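PDB 3IV0: SusD homolog from Bacteroides thetaiotaomicron VPI-5482, which probably binds glycans at the outer membrane as a SusD-family lipoprotein, although its own ligand is not known. Local coordinates for residues 12-17 with 106-111; 34-39 with 93-98; 88-93 with 459-464. One frame throughout, in Å; residues are numbered along the deposited sequence.

Interaction 1. Residues 12-17 with 106-111; sequences DFWAQG and LAEIDK
A CH-pi contact between W14 and E108 holds the N-terminal loop of the modelled chain, residues 12-17, against the C-terminal end of helix 93-108. E108 sets its CB over the five-membered part of the indole, 3.4 Å from the centroid and only 9° off the ring normal, while CG lies nearer the rim, 3.7 Å from W14 CD1. The aliphatic root of a glutamate suits this place, because the chain then bends about CB-CG (chi2 -62°) and carries its carboxylate away to K111. There OE1 takes NZ on its syn lone pair at 2.8 Å, a salt bridge one turn along the same segment. Past E108 the backbone tightens into the 3-10 segment 109-111, and I109 meets the six-membered part of the indole obliquely, CB 4.1 Å from W14 CZ3. The helical core of SusD-like proteins is built of TPR-like helix pairs, and here W14 fills the seam at one end of such packing: F25 and A22 of helix 19-39 also touch it, F25 edge-to-face. F13 CD2 lies over the opposite face of the indole. A15 is small enough to let the backbones close to 4.9 Å between its CA and that of K111.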
# COMPACT_ATOMS: atom_id res chain seq x y z
N ASP A 12 11.97 33.11 -6.66
CA ASP A 12 13.35 33.20 -6.08
C ASP A 12 13.99 31.83 -5.83
O ASP A 12 15.09 31.55 -6.31
CB ASP A 12 13.29 33.97 -4.77
CG ASP A 12 14.54 34.79 -4.53
OD1 ASP A 12 15.55 34.22 -4.07
OD2 ASP A 12 14.50 36.02 -4.81
N PHE A 13 13.32 30.99 -5.05
CA PHE A 13 13.82 29.64 -4.79
C PHE A 13 14.12 28.87 -6.08
O PHE A 13 15.08 28.12 -6.16
CB PHE A 13 12.80 28.89 -3.93
CG PHE A 13 13.20 27.47 -3.61
CD1 PHE A 13 14.01 27.19 -2.53
CD2 PHE A 13 12.76 26.42 -4.40
CE1 PHE A 13 14.39 25.87 -2.24
CE2 PHE A 13 13.15 25.13 -4.14
CZ PHE A 13 13.94 24.84 -3.06
N TRP A 14 13.26 29.05 -7.08
CA TRP A 14 13.38 28.37 -8.36
C TRP A 14 14.19 29.18 -9.38
O TRP A 14 15.18 28.69 -9.92
CB TRP A 14 12.00 28.03 -8.93
CG TRP A 14 11.16 27.20 -7.97
CD1 TRP A 14 10.20 27.65 -7.09
CD2 TRP A 14 11.20 25.77 -7.82
NE1 TRP A 14 9.67 26.57 -6.38
CE2 TRP A 14 10.27 25.43 -6.82
CE3 TRP A 14 11.97 24.77 -8.41
CZ2 TRP A 14 10.05 24.11 -6.43
CZ3 TRP A 14 11.76 23.47 -8.01
CH2 TRP A 14 10.82 23.16 -7.03
N ALA A 15 13.75 30.41 -9.66
CA ALA A 15 14.38 31.25 -10.69
C ALA A 15 15.84 31.54 -10.38
O ALA A 15 16.64 31.70 -11.30
CB ALA A 15 13.62 32.55 -10.87
N GLN A 16 16.19 31.59 -9.10
CA GLN A 16 17.59 31.73 -8.70
C GLN A 16 18.11 30.48 -8.00
O GLN A 16 19.04 30.55 -7.20
CB GLN A 16 17.74 32.96 -7.81
CG GLN A 16 17.08 34.21 -8.38
CD GLN A 16 17.60 34.55 -9.77
OE1 GLN A 16 18.78 34.34 -10.06
NE2 GLN A 16 16.72 35.06 -10.63
N GLY A 17 17.54 29.33 -8.31
CA GLY A 17 17.95 28.07 -7.68
C GLY A 17 18.84 27.21 -8.55
O GLY A 17 19.48 27.69 -9.49
N LEU A 106 6.02 21.21 -10.42
CA LEU A 106 5.72 21.07 -11.85
C LEU A 106 5.56 22.47 -12.50
O LEU A 106 5.93 22.66 -13.66
CB LEU A 106 4.50 20.18 -12.07
CG LEU A 106 4.76 18.71 -11.72
CD1 LEU A 106 3.42 17.97 -11.56
CD2 LEU A 106 5.66 18.07 -12.77
N ALA A 107 5.02 23.42 -11.75
CA ALA A 107 4.79 24.78 -12.26
C ALA A 107 6.06 25.61 -12.28
O ALA A 107 6.13 26.60 -13.07
CB ALA A 107 3.75 25.46 -11.38
N GLU A 108 7.04 25.31 -11.43
CA GLU A 108 8.18 26.22 -11.24
C GLU A 108 9.52 25.68 -11.70
O GLU A 108 10.44 26.47 -11.93
CB GLU A 108 8.30 26.61 -9.77
CG GLU A 108 7.09 27.27 -9.13
CD GLU A 108 6.72 28.60 -9.76
OE1 GLU A 108 7.60 29.22 -10.39
OE2 GLU A 108 5.55 28.99 -9.65
N ILE A 109 9.69 24.37 -11.80
CA ILE A 109 11.02 23.80 -12.03
C ILE A 109 11.68 24.24 -13.38
O ILE A 109 12.91 24.27 -13.47
CB ILE A 109 11.04 22.24 -11.89
CG1 ILE A 109 12.48 21.74 -11.70
CG2 ILE A 109 10.33 21.54 -13.08
CD1 ILE A 109 12.52 20.28 -11.18
N ASP A 110 10.88 24.56 -14.38
CA ASP A 110 11.43 25.03 -15.68
C ASP A 110 12.16 26.35 -15.52
O ASP A 110 12.98 26.70 -16.39
CB ASP A 110 10.32 25.20 -16.73
CG ASP A 110 9.81 23.89 -17.28
OD1 ASP A 110 10.56 22.92 -17.21
OD2 ASP A 110 8.67 23.85 -17.80
N LYS A 111 11.91 27.06 -14.43
CA LYS A 111 12.62 28.31 -14.14
C LYS A 111 14.04 28.16 -13.63
O LYS A 111 14.81 29.11 -13.66
CB LYS A 111 11.80 29.16 -13.17
CG LYS A 111 10.47 29.57 -13.75
CD LYS A 111 9.66 30.36 -12.75
CE LYS A 111 8.26 30.70 -13.28
NZ LYS A 111 7.40 31.28 -12.21

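Interaction 2. Residues 34-39 with 93-98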
# COMPACT_ATOMS: atom_id res chain seq x y z
N ARG A 34 5.46 10.22 3.32
CA ARG A 34 5.88 9.40 4.44
C ARG A 34 5.15 9.83 5.71
O ARG A 34 4.72 9.00 6.52
CB ARG A 34 7.37 9.49 4.63
CG ARG A 34 7.87 8.80 5.89
CD ARG A 34 9.35 8.68 5.90
NE ARG A 34 10.02 9.97 5.77
CZ ARG A 34 11.28 10.11 5.40
NH1 ARG A 34 12.03 9.06 5.12
NH2 ARG A 34 11.80 11.34 5.32
N ASN A 35 5.07 11.13 5.96
CA ASN A 35 4.34 11.62 7.13
C ASN A 35 2.88 11.20 7.13
O ASN A 35 2.35 10.83 8.19
CB ASN A 35 4.47 13.14 7.25
CG ASN A 35 5.81 13.57 7.79
OD1 ASN A 35 6.49 12.81 8.46
ND2 ASN A 35 6.18 14.82 7.49
N ALA A 36 2.24 11.28 5.96
CA ALA A 36 0.82 10.95 5.85
C ALA A 36 0.53 9.48 6.08
O ALA A 36 -0.58 9.13 6.51
CB ALA A 36 0.33 11.34 4.49
N THR A 37 1.47 8.62 5.75
CA THR A 37 1.23 7.17 5.74
C THR A 37 1.79 6.42 6.93
O THR A 37 1.19 5.42 7.35
CB THR A 37 1.83 6.56 4.46
OG1 THR A 37 3.19 6.96 4.34
CG2 THR A 37 1.04 6.98 3.22
N MSE A 38 2.95 6.88 7.45
CA MSE A 38 3.79 6.17 8.42
C MSE A 38 4.30 6.96 9.61
O MSE A 38 4.50 6.36 10.66
CB MSE A 38 5.01 5.55 7.72
CG MSE A 38 4.72 4.56 6.56
SE MSE A 38 3.75 2.97 7.10
CE MSE A 38 5.09 2.25 8.30
N SER A 39 4.67 8.22 9.40
CA SER A 39 5.47 8.91 10.41
C SER A 39 4.69 9.86 11.28
O SER A 39 5.12 10.09 12.41
CB SER A 39 6.68 9.59 9.76
OG SER A 39 7.59 8.62 9.27
N ASP A 93 -5.11 16.28 4.98
CA ASP A 93 -4.23 17.45 4.89
C ASP A 93 -2.80 17.14 4.51
O ASP A 93 -2.22 17.87 3.68
CB ASP A 93 -4.26 18.29 6.20
CG ASP A 93 -3.76 17.54 7.43
OD1 ASP A 93 -3.97 16.32 7.54
OD2 ASP A 93 -3.14 18.18 8.34
N VAL A 94 -2.18 16.12 5.08
CA VAL A 94 -0.78 15.87 4.80
C VAL A 94 -0.58 15.33 3.40
O VAL A 94 0.35 15.72 2.70
CB VAL A 94 -0.15 14.96 5.84
CG1 VAL A 94 1.35 14.76 5.52
CG2 VAL A 94 -0.34 15.56 7.25
N PHE A 95 -1.49 14.49 2.91
CA PHE A 95 -1.44 14.09 1.50
C PHE A 95 -1.58 15.31 0.60
O PHE A 95 -0.89 15.39 -0.44
CB PHE A 95 -2.57 13.09 1.17
CG PHE A 95 -2.37 11.72 1.75
CD1 PHE A 95 -1.41 10.87 1.21
CD2 PHE A 95 -3.18 11.25 2.77
CE1 PHE A 95 -1.26 9.60 1.73
CE2 PHE A 95 -3.00 9.99 3.28
CZ PHE A 95 -2.08 9.18 2.75
N TYR A 96 -2.48 16.24 0.93
CA TYR A 96 -2.58 17.43 0.08
C TYR A 96 -1.35 18.35 0.16
O TYR A 96 -1.06 19.05 -0.81
CB TYR A 96 -3.87 18.22 0.35
CG TYR A 96 -5.05 17.64 -0.39
CD1 TYR A 96 -5.18 17.78 -1.76
CD2 TYR A 96 -6.00 16.90 0.27
CE1 TYR A 96 -6.20 17.20 -2.42
CE2 TYR A 96 -7.04 16.33 -0.39
CZ TYR A 96 -7.15 16.49 -1.73
OH TYR A 96 -8.21 15.88 -2.36
N THR A 97 -0.60 18.30 1.24
CA THR A 97 0.70 19.00 1.26
C THR A 97 1.61 18.42 0.18
O THR A 97 2.24 19.17 -0.56
CB THR A 97 1.37 18.91 2.64
OG1 THR A 97 0.52 19.48 3.64
CG2 THR A 97 2.74 19.64 2.67
N ALA A 98 1.70 17.09 0.08
CA ALA A 98 2.44 16.44 -0.98
C ALA A 98 1.94 16.84 -2.36
O ALA A 98 2.72 17.16 -3.25
CB ALA A 98 2.40 14.90 -0.79
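V94 and F95, in the first turn of helix 93-108, grip A36 of helix 19-39 between them, V94 from beside its backbone and F95 with a ring face. D93, at the start of the helix, is paired through OD1 with R41 in a salt bridge. V94 points toward the partner helix and, with CG1 anti to the backbone N (chi1 -178°), lays that methyl 3.6 Å from the backbone N of A36 and 3.7 Å from A36 CB. The same methyl reaches N35 CB at 3.9 Å, so one valine methyl touches both N35 and A36. F95 follows. Its ring receives A36 CB almost on the centre of one face, 3.5 Å from the centroid and 6° off the normal, a CH-pi contact for which the short side chain of alanine lets the helices come close. T37 CG2 meets the far end of the ring obliquely, 3.8 Å from F95 CE1, while its OG1 turns back to the carbonyl of F33.

The two segments run 140° apart in direction with axes 8.4 Å from each other, a roughly antiparallel, inclined packing of two helices, consistent with the TPR-like helical core of the SusD family. The ring of F95 is further enclosed by F43, edge-to-face, and by I138 of helix 117-142. Beyond it, Y96 faces another side of its helix and gives its OH to the carbonyl of P146, while T97 and A98 lie against S32, one turn back along helix 19-39.

Interaction 3. Residues 88-93 with 459-464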
# COMPACT_ATOMS: atom_id res chain seq x y z
N LEU A 88 -6.77 11.90 13.18
CA LEU A 88 -5.73 12.32 12.25
C LEU A 88 -5.78 11.53 10.97
O LEU A 88 -5.48 12.05 9.91
CB LEU A 88 -4.34 12.16 12.84
CG LEU A 88 -3.86 13.15 13.87
CD1 LEU A 88 -2.40 12.82 14.28
CD2 LEU A 88 -3.98 14.56 13.36
N ILE A 89 -6.08 10.25 11.06
CA ILE A 89 -6.10 9.39 9.89
C ILE A 89 -7.26 9.82 8.97
O ILE A 89 -7.24 9.63 7.77
CB ILE A 89 -6.23 7.92 10.33
CG1 ILE A 89 -5.08 7.50 11.26
CG2 ILE A 89 -6.25 7.01 9.09
CD1 ILE A 89 -5.29 6.15 11.91
N MSE A 90 -8.26 10.48 9.56
CA MSE A 90 -9.42 10.97 8.83
C MSE A 90 -9.22 12.33 8.18
O MSE A 90 -10.15 12.92 7.67
CB MSE A 90 -10.60 11.06 9.77
CG MSE A 90 -11.03 9.71 10.28
SE MSE A 90 -12.19 9.73 11.84
CE MSE A 90 -12.03 7.81 12.27
N GLN A 91 -7.98 12.82 8.25
CA GLN A 91 -7.59 14.10 7.67
C GLN A 91 -6.66 13.91 6.51
O GLN A 91 -5.58 13.33 6.64
CB GLN A 91 -6.92 14.98 8.73
CG GLN A 91 -7.91 15.38 9.82
CD GLN A 91 -7.27 16.01 11.02
OE1 GLN A 91 -6.42 16.90 10.89
NE2 GLN A 91 -7.64 15.54 12.18
N TRP A 92 -7.08 14.41 5.36
CA TRP A 92 -6.27 14.31 4.15
C TRP A 92 -5.25 15.42 3.97
O TRP A 92 -4.55 15.48 2.96
CB TRP A 92 -7.18 14.14 2.90
CG TRP A 92 -8.22 15.18 2.72
CD1 TRP A 92 -8.12 16.52 3.04
CD2 TRP A 92 -9.52 14.97 2.21
NE1 TRP A 92 -9.28 17.14 2.71
CE2 TRP A 92 -10.17 16.23 2.20
CE3 TRP A 92 -10.20 13.85 1.73
CZ2 TRP A 92 -11.47 16.38 1.77
CZ3 TRP A 92 -11.51 14.00 1.29
CH2 TRP A 92 -12.13 15.26 1.32
N ASP A 93 -5.11 16.28 4.98
CA ASP A 93 -4.23 17.45 4.89
C ASP A 93 -2.80 17.14 4.51
O ASP A 93 -2.22 17.87 3.68
CB ASP A 93 -4.26 18.29 6.20
CG ASP A 93 -3.76 17.54 7.43
OD1 ASP A 93 -3.97 16.32 7.54
OD2 ASP A 93 -3.14 18.18 8.34
N TRP A 459 -17.30 1.58 3.01
CA TRP A 459 -15.88 1.20 2.84
C TRP A 459 -14.94 2.42 3.02
O TRP A 459 -13.73 2.23 3.11
CB TRP A 459 -15.66 0.56 1.47
CG TRP A 459 -15.98 1.43 0.33
CD1 TRP A 459 -17.16 1.50 -0.31
CD2 TRP A 459 -15.11 2.37 -0.34
NE1 TRP A 459 -17.10 2.42 -1.32
CE2 TRP A 459 -15.84 2.96 -1.37
CE3 TRP A 459 -13.78 2.77 -0.17
CZ2 TRP A 459 -15.30 3.93 -2.25
CZ3 TRP A 459 -13.25 3.67 -1.04
CH2 TRP A 459 -14.00 4.27 -2.03
N THR A 460 -15.48 3.63 3.06
CA THR A 460 -14.65 4.84 3.22
C THR A 460 -14.37 5.12 4.69
O THR A 460 -15.07 4.60 5.56
CB THR A 460 -15.31 6.08 2.65
OG1 THR A 460 -16.50 6.39 3.41
CG2 THR A 460 -15.61 5.89 1.15
N TRP A 461 -13.33 5.91 4.95
CA TRP A 461 -13.12 6.56 6.24
C TRP A 461 -14.03 7.76 6.39
O TRP A 461 -14.30 8.44 5.44
CB TRP A 461 -11.64 7.03 6.35
CG TRP A 461 -10.70 5.93 6.64
CD1 TRP A 461 -10.30 4.95 5.80
CD2 TRP A 461 -10.07 5.63 7.91
NE1 TRP A 461 -9.44 4.10 6.42
CE2 TRP A 461 -9.28 4.49 7.73
CE3 TRP A 461 -10.06 6.27 9.17
CZ2 TRP A 461 -8.54 3.92 8.76
CZ3 TRP A 461 -9.35 5.72 10.17
CH2 TRP A 461 -8.60 4.56 9.98
N PRO A 462 -14.46 8.05 7.64
CA PRO A 462 -15.05 9.34 7.88
C PRO A 462 -14.10 10.45 7.50
O PRO A 462 -12.89 10.27 7.66
CB PRO A 462 -15.30 9.34 9.40
CG PRO A 462 -15.29 7.88 9.81
CD PRO A 462 -14.32 7.25 8.87
N ILE A 463 -14.64 11.56 7.05
CA ILE A 463 -13.86 12.77 6.78
C ILE A 463 -13.95 13.66 8.03
O ILE A 463 -15.04 14.03 8.45
CB ILE A 463 -14.40 13.48 5.56
CG1 ILE A 463 -14.07 12.65 4.31
CG2 ILE A 463 -13.78 14.91 5.41
CD1 ILE A 463 -14.81 13.09 3.05
N HIS A 464 -12.80 13.98 8.61
CA HIS A 464 -12.74 14.83 9.80
C HIS A 464 -13.23 16.24 9.50
O HIS A 464 -13.04 16.78 8.43
CB HIS A 464 -11.29 14.87 10.26
CG HIS A 464 -11.09 15.43 11.63
ND1 HIS A 464 -11.01 16.79 11.88
CD2 HIS A 464 -10.95 14.81 12.83
CE1 HIS A 464 -10.82 16.97 13.18
NE2 HIS A 464 -10.77 15.79 13.78
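M90, a selenomethionine, threads its long apolar chain along residues 461-464. Its CB lies 3.2 Å from P462 O, a buried carbonyl without a hydrogen-bonding partner in the model. CG keeps close to that oxygen and also meets the edge of the W461 indole, 3.7 Å from CE3. With the chain extended (chi2 164°), SE arrives 4.0 Å from P462 CB, and the CE methyl touches both the proline ring and W461, 4.0 Å from W461 CE3. An unbranched apolar chain suits this place, where each atom from CB on meets P462 or W461. Its backbone adds the one hydrogen bond across the contact: H464 N gives to M90 O at 3.0 Å, nearly straight (174°), though it approaches from above the carbonyl plane.

I89 takes a face of W461 instead, its CG2 standing 3.6 Å from the centroid of the six-membered ring. Replacing W461 by an alanine would probably leave a gap under I89 CG2 and beside M90 CG, and R51 without its cation-pi partner. Q91 lies alongside H464 and brings NE2 over the centre of the imidazole face, with the amide and ring planes 42° apart. Both nitrogens of that imidazole are held, NE2 by D82 and ND1 by N466 N. W92 meets I463 CD1 obliquely. A type I turn at 88-91 and the cap position of W92 lead into helix 93-108 as H464 leads toward helix 466-470: a buried junction of two helix-entry loops, joining the N-terminal and C-terminal parts of the SusD fold.

How the interactions relate
From the N terminus, residues 12-17 come first, and interaction 1 closes a loop of 88 residues by reaching the far end of helix 93-108. Inside that loop nests interaction 2, where the end of helix 19-39 meets the beginning of the same helix 93-108. Helix 93-108 is thus held at both ends, by contacts whose centres lie about 23 Å apart. Interaction 3 spans 366 residues and crosses both of the others, since its first segment begins inside both loops and its second lies near the C terminus. It overlaps interaction 2 at D93, with centres about 12 Å apart, and so ties the N-terminal helices to the C-terminal loop before helix 466-470.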